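Local coordinates for protein VirX1 (Cyanophage Syn10, PDB 6QGM) that is a viral halogenase that iodinates diverse substrates, probably with the help of a flavin cofactor as in other members of the tryptophan halogenase family, at residues Phe81-Glu86 with Ser410-Thr415; Asn250-Ala255 with Tyr296-Val301; Ala275-Trp280 with Glu307-Glu312. All coordinates share one frame; numbering follows the deposited sequence.

How the contacts relate
All three contacts reach one mixed beta-sheet, and their chemistry changes with their place on it. Contact 1, partly buried and touched by a second subunit, ties two loops together: carbonyls following strand 78-82 are met by an amide, a hydroxyl and a guanidinium. Contact 2, largely buried, is true sheet pairing between strands 252-258 and 290-296, with an aromatic ring on it. Contact 3, also buried, has no backbone pairing across it; one carboxylate from helix 303-314 takes weak bonds from a hairpin turn. The hairpin links the set, since Ala275 O receives Asn83 ND2 of contact 1 and Asn278 O probably receives Ser297 N of contact 2, whereas contacts 1 and 2 do not touch.

Contact 1 of 3, residues Phe81-Glu86 with Ser410-Thr415; sequences FTNFRE and SMRTDT
With chi1 at 174°, the hydroxyl of Ser410 swings away from its own amide nitrogen to sit beside its carbonyl carbon, where OG plays two roles: it donates to Phe84 O at 2.7 Å and accepts from Arg412 N at 3.0 Å. Arg412 folds at chi3 (62°) instead of running straight on, and the bend carries its guanidinium across to the loop that follows strand 78-82. There Arg412 NH1 donates obliquely to Asn83 O at 3.2 Å, the oxygen lying out of the guanidinium plane. NE and NH2 meanwhile grip Asp414 side-on, one syn lone pair each, with Arg412 NH2 2.9 Å from Asp414 OD1. This double grip helps to fix the rotation of the group, and Trp418 adds a cation-pi contact. The Asn83 side chain crosses Arg412 at about a right angle, its own amide bonded to Gly89 and Ala275. Met411 N donates to Arg85 O at 2.6 Å, and the Arg85 and Met411 side chains run side by side, Arg85 CG against Met411 SD. Tyr379 of the second subunit binds Ser410 O. Asn83, Phe84 and Arg85 carbonyls thus meet Arg412, Ser410 and Met411 respectively, and the bond from Arg412 N to Ser410 OG makes an ST turn.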
loop_
_atom_site.group_PDB
_atom_site.type_symbol
_atom_site.label_atom_id
_atom_site.label_comp_id
_atom_site.label_asym_id
_atom_site.label_seq_id
_atom_site.Cartn_x
_atom_site.Cartn_y
_atom_site.Cartn_z
ATOM N N PHE B 81 -4.001 5.930 32.377
ATOM C CA PHE B 81 -2.824 6.826 32.230
ATOM C C PHE B 81 -3.030 8.054 33.115
ATOM O O PHE B 81 -3.754 8.994 32.728
ATOM C CB PHE B 81 -2.607 7.180 30.756
ATOM C CG PHE B 81 -2.300 5.977 29.899
ATOM C CD1 PHE B 81 -1.037 5.397 29.909
ATOM C CD2 PHE B 81 -3.282 5.396 29.105
ATOM C CE1 PHE B 81 -0.764 4.281 29.130
ATOM C CE2 PHE B 81 -3.004 4.285 28.320
ATOM C CZ PHE B 81 -1.748 3.725 28.337
ATOM N N THR B 82 -2.406 8.016 34.290
ATOM C CA THR B 82 -2.290 9.158 35.230
ATOM C C THR B 82 -0.997 9.915 34.913
ATOM O O THR B 82 0.031 9.262 34.692
ATOM C CB THR B 82 -2.349 8.684 36.686
ATOM O OG1 THR B 82 -3.534 7.883 36.834
ATOM C CG2 THR B 82 -2.326 9.823 37.682
ATOM N N ASN B 83 -1.091 11.243 34.830
ATOM C CA ASN B 83 0.045 12.209 34.837
ATOM C C ASN B 83 0.755 12.271 33.471
ATOM O O ASN B 83 1.798 12.901 33.413
ATOM C CB ASN B 83 1.029 11.872 35.964
ATOM C CG ASN B 83 1.613 13.093 36.634
ATOM O OD1 ASN B 83 0.909 14.056 36.888
ATOM N ND2 ASN B 83 2.892 13.064 36.947
ATOM N N PHE B 84 0.179 11.717 32.402
ATOM C CA PHE B 84 0.856 11.516 31.095
ATOM C C PHE B 84 0.658 12.697 30.139
ATOM O O PHE B 84 1.557 12.924 29.305
ATOM C CB PHE B 84 0.384 10.239 30.404
ATOM C CG PHE B 84 1.392 9.119 30.456
ATOM C CD1 PHE B 84 1.401 8.227 31.518
ATOM C CD2 PHE B 84 2.330 8.965 29.446
ATOM C CE1 PHE B 84 2.334 7.208 31.570
ATOM C CE2 PHE B 84 3.258 7.939 29.496
ATOM C CZ PHE B 84 3.267 7.067 30.566
ATOM N N ARG B 85 -0.469 13.397 30.196
ATOM C CA ARG B 85 -0.771 14.484 29.226
ATOM C C ARG B 85 0.050 15.717 29.584
ATOM O O ARG B 85 0.762 16.229 28.699
ATOM C CB ARG B 85 -2.253 14.861 29.190
ATOM C CG ARG B 85 -2.557 15.945 28.162
ATOM C CD ARG B 85 -4.023 16.305 27.971
ATOM N NE ARG B 85 -4.632 16.870 29.184
ATOM C CZ ARG B 85 -5.535 16.266 29.937
ATOM N NH1 ARG B 85 -5.972 15.070 29.615
ATOM N NH2 ARG B 85 -6.010 16.871 31.005
ATOM N N GLU B 86 -0.041 16.153 30.841
ATOM C CA GLU B 86 0.373 17.512 31.276
ATOM C C GLU B 86 1.134 17.470 32.614
ATOM O O GLU B 86 1.625 18.528 33.022
ATOM C CB GLU B 86 -0.907 18.337 31.369
ATOM C CG GLU B 86 -0.741 19.807 31.095
ATOM C CD GLU B 86 -2.032 20.548 31.376
ATOM O OE1 GLU B 86 -3.107 20.051 30.895
ATOM O OE2 GLU B 86 -1.972 21.594 32.085
ATOM N N SER B 410 2.614 13.767 24.223
ATOM C CA SER B 410 2.446 14.366 25.571
ATOM C C SER B 410 2.654 15.879 25.488
ATOM O O SER B 410 3.368 16.339 24.561
ATOM C CB SER B 410 3.367 13.755 26.574
ATOM O OG SER B 410 3.270 14.441 27.814
ATOM N N MET B 411 2.054 16.619 26.425
ATOM C CA MET B 411 2.268 18.083 26.578
ATOM C C MET B 411 3.471 18.336 27.494
ATOM O O MET B 411 3.959 19.480 27.506
ATOM C CB MET B 411 1.032 18.784 27.143
ATOM C CG MET B 411 -0.158 18.642 26.226
ATOM S SD MET B 411 -1.575 19.645 26.727
ATOM C CE MET B 411 -0.926 21.285 26.411
ATOM N N ARG B 412 3.951 17.311 28.208
ATOM C CA ARG B 412 5.016 17.452 29.235
ATOM C C ARG B 412 6.332 17.902 28.594
ATOM O O ARG B 412 6.819 17.252 27.651
ATOM C CB ARG B 412 5.205 16.140 29.989
ATOM C CG ARG B 412 3.983 15.764 30.807
ATOM C CD ARG B 412 4.272 14.622 31.744
ATOM N NE ARG B 412 5.312 14.983 32.701
ATOM C CZ ARG B 412 5.605 14.305 33.786
ATOM N NH1 ARG B 412 4.935 13.217 34.088
ATOM N NH2 ARG B 412 6.577 14.725 34.565
ATOM N N THR B 413 6.889 18.998 29.108
ATOM C CA THR B 413 8.248 19.500 28.812
ATOM C C THR B 413 8.887 19.955 30.121
ATOM O O THR B 413 9.800 20.771 30.064
ATOM C CB THR B 413 8.167 20.625 27.779
ATOM O OG1 THR B 413 7.445 21.693 28.377
ATOM C CG2 THR B 413 7.452 20.242 26.510
ATOM N N ASP B 414 8.463 19.402 31.252
ATOM C CA ASP B 414 8.810 19.913 32.607
ATOM C C ASP B 414 10.167 19.347 33.074
ATOM O O ASP B 414 10.733 19.901 34.023
ATOM C CB ASP B 414 7.684 19.624 33.605
ATOM C CG ASP B 414 7.212 18.190 33.569
ATOM O OD1 ASP B 414 7.640 17.430 34.423
ATOM O OD2 ASP B 414 6.437 17.856 32.683
ATOM N N THR B 415 10.673 18.288 32.448
ATOM C CA THR B 415 12.014 17.725 32.724
ATOM C C THR B 415 12.746 17.530 31.407
ATOM O O THR B 415 12.125 17.556 30.339
ATOM C CB THR B 415 11.920 16.405 33.485
ATOM O OG1 THR B 415 11.332 15.424 32.638
ATOM C CG2 THR B 415 11.098 16.516 34.747
#

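Contact 2 of 3, residues Asn250-Ala255 with Tyr296-Val301; sequences NDKAMA and YSSRFV
Tyr296 O takes two amide donors at once, Asp251 N at 3.1 Å and Lys252 N at 3.2 Å, which arrive from opposite faces of the carbonyl plane, while Tyr296 N returns a nearly straight bond to Lys252 O. Around this antiparallel pairing the side chains divide into a polar end and an apolar one. At the polar end Asp251 closes on the turn beyond the strand: Asp251 OD1 receives Ser298 N at 2.9 Å through the syn lone pair, with an N-H...O angle of 170°. Ser298 OG approaches Asp251 OD2 as well, modelled very short, its exact length uncertain. The grip therefore rests mainly on the straight amide bond, which may help to hold the carboxylate's rotation. Asn250 lies beside the Tyr296 carbonyl, but its amide serves Glu352 and Tyr417. At the apolar end a chi1 of 67° in Tyr296 sets CG between the backbone N and the carbonyl carbon and brings one ring face under Lys252 CB, which sits 3.5 Å from the centroid of the Tyr296 ring in a CH-pi contact. Met254, crossing the tyrosine at about a right angle, brings CE to 3.6 Å from Tyr296 CE1, and Ala306 of helix 303-314 packs against both side chains. Two residues, Asp251 and Lys252, thus stand opposite the single Tyr296: a classic beta bulge at the start of strand 252-258.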
loop_
_atom_site.group_PDB
_atom_site.type_symbol
_atom_site.label_atom_id
_atom_site.label_comp_id
_atom_site.label_asym_id
_atom_site.label_seq_id
_atom_site.Cartn_x
_atom_site.Cartn_y
_atom_site.Cartn_z
ATOM N N ASN B 250 13.686 4.415 27.551
ATOM C CA ASN B 250 13.702 3.643 28.823
ATOM C C ASN B 250 14.537 2.373 28.632
ATOM O O ASN B 250 14.216 1.579 27.767
ATOM C CB ASN B 250 12.274 3.403 29.336
ATOM C CG ASN B 250 11.578 4.696 29.698
ATOM O OD1 ASN B 250 12.241 5.693 29.951
ATOM N ND2 ASN B 250 10.252 4.688 29.735
ATOM N N ASP B 251 15.600 2.224 29.413
ATOM C CA ASP B 251 16.587 1.116 29.294
ATOM C C ASP B 251 16.789 0.429 30.649
ATOM O O ASP B 251 17.551 -0.552 30.696
ATOM C CB ASP B 251 17.903 1.659 28.746
ATOM C CG ASP B 251 18.483 2.774 29.597
ATOM O OD1 ASP B 251 17.699 3.411 30.342
ATOM O OD2 ASP B 251 19.698 3.013 29.493
ATOM N N LYS B 252 16.126 0.916 31.705
ATOM C CA LYS B 252 16.223 0.371 33.085
ATOM C C LYS B 252 14.819 0.170 33.655
ATOM O O LYS B 252 13.891 0.914 33.245
ATOM C CB LYS B 252 16.976 1.352 33.980
ATOM C CG LYS B 252 18.355 1.759 33.494
ATOM C CD LYS B 252 19.254 0.576 33.215
ATOM C CE LYS B 252 20.666 0.974 32.844
ATOM N NZ LYS B 252 21.668 0.087 33.484
ATOM N N ALA B 253 14.673 -0.764 34.592
ATOM C CA ALA B 253 13.460 -0.913 35.433
ATOM C C ALA B 253 13.880 -1.298 36.850
ATOM O O ALA B 253 14.869 -2.016 37.008
ATOM C CB ALA B 253 12.505 -1.928 34.846
ATOM N N MET B 254 13.181 -0.783 37.848
ATOM C CA MET B 254 13.176 -1.334 39.223
ATOM C C MET B 254 11.726 -1.732 39.530
ATOM O O MET B 254 10.805 -1.139 38.936
ATOM C CB MET B 254 13.723 -0.318 40.239
ATOM C CG MET B 254 13.051 1.035 40.180
ATOM S SD MET B 254 13.831 2.257 41.208
ATOM C CE MET B 254 15.349 2.545 40.305
ATOM N N ALA B 255 11.531 -2.757 40.362
ATOM C CA ALA B 255 10.213 -3.358 40.667
ATOM C C ALA B 255 10.168 -3.714 42.151
ATOM O O ALA B 255 11.241 -3.895 42.766
ATOM C CB ALA B 255 9.972 -4.552 39.784
ATOM N N TYR B 296 12.524 3.697 33.528
ATOM C CA TYR B 296 13.231 4.996 33.433
ATOM C C TYR B 296 14.394 4.905 32.447
ATOM O O TYR B 296 14.710 3.805 31.976
ATOM C CB TYR B 296 13.706 5.457 34.809
ATOM C CG TYR B 296 14.787 4.626 35.455
ATOM C CD1 TYR B 296 14.487 3.434 36.094
ATOM C CD2 TYR B 296 16.104 5.058 35.485
ATOM C CE1 TYR B 296 15.469 2.680 36.716
ATOM C CE2 TYR B 296 17.099 4.317 36.100
ATOM C CZ TYR B 296 16.778 3.120 36.717
ATOM O OH TYR B 296 17.722 2.362 37.337
ATOM N N SER B 297 14.983 6.063 32.153
ATOM C CA SER B 297 16.068 6.248 31.170
ATOM C C SER B 297 17.336 6.675 31.900
ATOM O O SER B 297 17.341 7.791 32.455
ATOM C CB SER B 297 15.672 7.259 30.142
ATOM O OG SER B 297 16.722 7.499 29.237
ATOM N N SER B 298 18.366 5.822 31.874
ATOM C CA SER B 298 19.689 6.065 32.496
ATOM C C SER B 298 20.342 7.286 31.848
ATOM O O SER B 298 21.184 7.929 32.505
ATOM C CB SER B 298 20.562 4.856 32.380
ATOM O OG SER B 298 20.841 4.588 31.014
ATOM N N ARG B 299 19.945 7.592 30.613
ATOM C CA ARG B 299 20.348 8.803 29.854
ATOM C C ARG B 299 20.018 10.086 30.619
ATOM O O ARG B 299 20.728 11.097 30.399
ATOM C CB ARG B 299 19.545 8.933 28.556
ATOM C CG ARG B 299 20.063 8.173 27.336
ATOM C CD ARG B 299 19.960 8.951 26.034
ATOM N NE ARG B 299 18.864 8.514 25.177
ATOM C CZ ARG B 299 18.053 9.318 24.499
ATOM N NH1 ARG B 299 17.075 8.779 23.783
ATOM N NH2 ARG B 299 18.166 10.642 24.565
ATOM N N PHE B 300 18.959 10.082 31.434
ATOM C CA PHE B 300 18.405 11.316 32.044
ATOM C C PHE B 300 18.462 11.277 33.576
ATOM O O PHE B 300 18.205 12.344 34.166
ATOM C CB PHE B 300 16.981 11.544 31.538
ATOM C CG PHE B 300 16.893 11.827 30.062
ATOM C CD1 PHE B 300 17.182 13.081 29.552
ATOM C CD2 PHE B 300 16.510 10.827 29.179
ATOM C CE1 PHE B 300 17.099 13.322 28.192
ATOM C CE2 PHE B 300 16.400 11.081 27.819
ATOM C CZ PHE B 300 16.733 12.318 27.327
ATOM N N VAL B 301 18.750 10.129 34.200
ATOM C CA VAL B 301 18.702 9.977 35.689
ATOM C C VAL B 301 19.587 8.800 36.126
ATOM O O VAL B 301 19.632 7.770 35.421
ATOM C CB VAL B 301 17.247 9.826 36.187
ATOM C CG1 VAL B 301 16.629 8.495 35.767
ATOM C CG2 VAL B 301 17.118 10.033 37.684
#

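Contact 3 of 3, residues Ala275-Trp280 with Glu307-Glu312; sequences AMKNGW and EAEFRE
Glu309 reaches from helix 303-314 into the turn of a beta-hairpin, the one formed by strands 270-275 and 279-285, and the contact is a compact example of a helix side chain meeting the backbone of a turn. At the start of the side chain, Glu309 CB lies 4.3 Å from Met276 CE, the methyl end of a thioether chain that slides past it in the opposite direction. CG acts as a spacer, and the chain stays extended beyond it (chi2 -169°), carrying the carboxylate over the hairpin. Glu309 CD then comes to 3.9 Å from Lys277 CB, on whose flank the group leans. The two oxygens do different work. OE1 faces the backbone: Lys277 N donates to Glu309 OE1 at 3.3 Å in a weak bond. The same oxygen also packs against carbon, for Met276 CB is 3.7 Å from Glu309 OE1. OE2 turns instead to the side-chain amide next along the turn, and Asn278 ND2 donates to Glu309 OE2 at 2.7 Å. That bond is weak by angle (129°), and the amide and carboxylate planes stand 62° apart, so the two flat groups cross rather than lie flush.

The extended Lys277 chain leaves the contact beyond CB, and Lys277 NZ ends 6.2 Å from Glu309 OE1, so its charge could at most favour the carboxylate from a distance. Tyr294 OH, from strand 290-296, touches both partners, bonding to Asn278 N and, weakly, to Glu309 OE1. Where helix and hairpin come together on the apolar side, the bent Met276 chain places Met276 CE 4.1 Å from Phe310 CA.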
loop_
_atom_site.group_PDB
_atom_site.type_symbol
_atom_site.label_atom_id
_atom_site.label_comp_id
_atom_site.label_asym_id
_atom_site.label_seq_id
_atom_site.Cartn_x
_atom_site.Cartn_y
_atom_site.Cartn_z
ATOM N N ALA B 275 3.026 8.604 34.848
ATOM C CA ALA B 275 4.213 9.240 34.237
ATOM C C ALA B 275 4.985 9.992 35.323
ATOM O O ALA B 275 4.349 10.759 36.083
ATOM C CB ALA B 275 3.808 10.150 33.121
ATOM N N MET B 276 6.298 9.758 35.387
ATOM C CA MET B 276 7.243 10.328 36.386
ATOM C C MET B 276 8.196 11.292 35.673
ATOM O O MET B 276 7.905 11.630 34.507
ATOM C CB MET B 276 8.039 9.208 37.060
ATOM C CG MET B 276 7.155 8.140 37.660
ATOM S SD MET B 276 6.726 8.513 39.342
ATOM C CE MET B 276 8.244 8.033 40.177
ATOM N N LYS B 277 9.280 11.722 36.328
ATOM C CA LYS B 277 10.208 12.747 35.767
ATOM C C LYS B 277 11.026 12.153 34.610
ATOM O O LYS B 277 11.295 12.907 33.662
ATOM C CB LYS B 277 11.105 13.339 36.864
ATOM C CG LYS B 277 10.377 14.240 37.853
ATOM C CD LYS B 277 11.160 14.584 39.093
ATOM C CE LYS B 277 10.705 15.899 39.697
ATOM N NZ LYS B 277 11.357 16.160 41.002
ATOM N N ASN B 278 11.372 10.860 34.680
ATOM C CA ASN B 278 12.309 10.184 33.741
ATOM C C ASN B 278 11.733 8.857 33.247
ATOM O O ASN B 278 12.532 8.016 32.800
ATOM C CB ASN B 278 13.685 9.953 34.378
ATOM C CG ASN B 278 14.233 11.207 35.013
ATOM O OD1 ASN B 278 14.718 12.102 34.326
ATOM N ND2 ASN B 278 14.123 11.284 36.323
ATOM N N GLY B 279 10.412 8.689 33.284
ATOM C CA GLY B 279 9.720 7.473 32.809
ATOM C C GLY B 279 8.312 7.387 33.359
ATOM O O GLY B 279 7.602 8.417 33.344
ATOM N N TRP B 280 7.910 6.210 33.828
ATOM C CA TRP B 280 6.533 5.953 34.331
ATOM C C TRP B 280 6.559 4.750 35.290
ATOM O O TRP B 280 7.458 3.904 35.163
ATOM C CB TRP B 280 5.565 5.762 33.151
ATOM C CG TRP B 280 5.825 4.496 32.420
ATOM C CD1 TRP B 280 6.792 4.276 31.490
ATOM C CD2 TRP B 280 5.159 3.242 32.610
ATOM N NE1 TRP B 280 6.762 2.978 31.073
ATOM C CE2 TRP B 280 5.777 2.314 31.748
ATOM C CE3 TRP B 280 4.093 2.812 33.403
ATOM C CZ2 TRP B 280 5.362 0.990 31.669
ATOM C CZ3 TRP B 280 3.671 1.501 33.306
ATOM C CH2 TRP B 280 4.307 0.605 32.461
ATOM N N GLU B 307 15.449 5.739 42.208
ATOM C CA GLU B 307 14.950 4.964 43.370
ATOM C C GLU B 307 14.375 5.916 44.426
ATOM O O GLU B 307 13.368 5.555 45.073
ATOM C CB GLU B 307 16.060 4.105 43.954
ATOM C CG GLU B 307 15.591 3.333 45.178
ATOM C CD GLU B 307 16.500 2.207 45.593
ATOM O OE1 GLU B 307 17.025 1.546 44.669
ATOM O OE2 GLU B 307 16.671 2.008 46.818
ATOM N N ALA B 308 15.006 7.071 44.619
ATOM C CA ALA B 308 14.545 8.108 45.565
ATOM C C ALA B 308 13.195 8.652 45.062
ATOM O O ALA B 308 12.240 8.729 45.856
ATOM C CB ALA B 308 15.609 9.169 45.713
ATOM N N GLU B 309 13.130 8.999 43.775
ATOM C CA GLU B 309 11.883 9.322 43.023
ATOM C C GLU B 309 10.794 8.288 43.330
ATOM O O GLU B 309 9.699 8.697 43.760
ATOM C CB GLU B 309 12.147 9.279 41.520
ATOM C CG GLU B 309 12.223 10.626 40.840
ATOM C CD GLU B 309 12.209 10.472 39.327
ATOM O OE1 GLU B 309 11.076 10.343 38.768
ATOM O OE2 GLU B 309 13.331 10.419 38.717
ATOM N N PHE B 310 11.094 7.004 43.103
ATOM C CA PHE B 310 10.135 5.866 43.148
ATOM C C PHE B 310 9.560 5.709 44.558
ATOM O O PHE B 310 8.329 5.615 44.699
ATOM C CB PHE B 310 10.803 4.584 42.647
ATOM C CG PHE B 310 9.875 3.398 42.510
ATOM C CD1 PHE B 310 8.603 3.532 41.967
ATOM C CD2 PHE B 310 10.292 2.132 42.888
ATOM C CE1 PHE B 310 7.767 2.433 41.842
ATOM C CE2 PHE B 310 9.455 1.032 42.763
ATOM C CZ PHE B 310 8.196 1.181 42.233
ATOM N N ARG B 311 10.440 5.702 45.563
ATOM C CA ARG B 311 10.077 5.603 47.008
ATOM C C ARG B 311 9.203 6.803 47.398
ATOM O O ARG B 311 8.169 6.571 48.037
ATOM C CB ARG B 311 11.327 5.519 47.887
ATOM C CG ARG B 311 12.069 4.205 47.759
ATOM C CD ARG B 311 13.257 4.091 48.675
ATOM N NE ARG B 311 13.998 2.878 48.363
ATOM C CZ ARG B 311 13.670 1.658 48.787
ATOM N NH1 ARG B 311 12.606 1.464 49.554
ATOM N NH2 ARG B 311 14.416 0.627 48.437
ATOM N N GLU B 312 9.600 8.021 47.009
ATOM C CA GLU B 312 8.838 9.273 47.268
ATOM C C GLU B 312 7.433 9.098 46.692
ATOM O O GLU B 312 6.460 9.356 47.416
ATOM C CB GLU B 312 9.551 10.506 46.686
ATOM C CG GLU B 312 10.644 11.083 47.589
ATOM C CD GLU B 312 11.343 12.352 47.098
ATOM O OE1 GLU B 312 11.543 12.503 45.860
ATOM O OE2 GLU B 312 11.688 13.196 47.953
#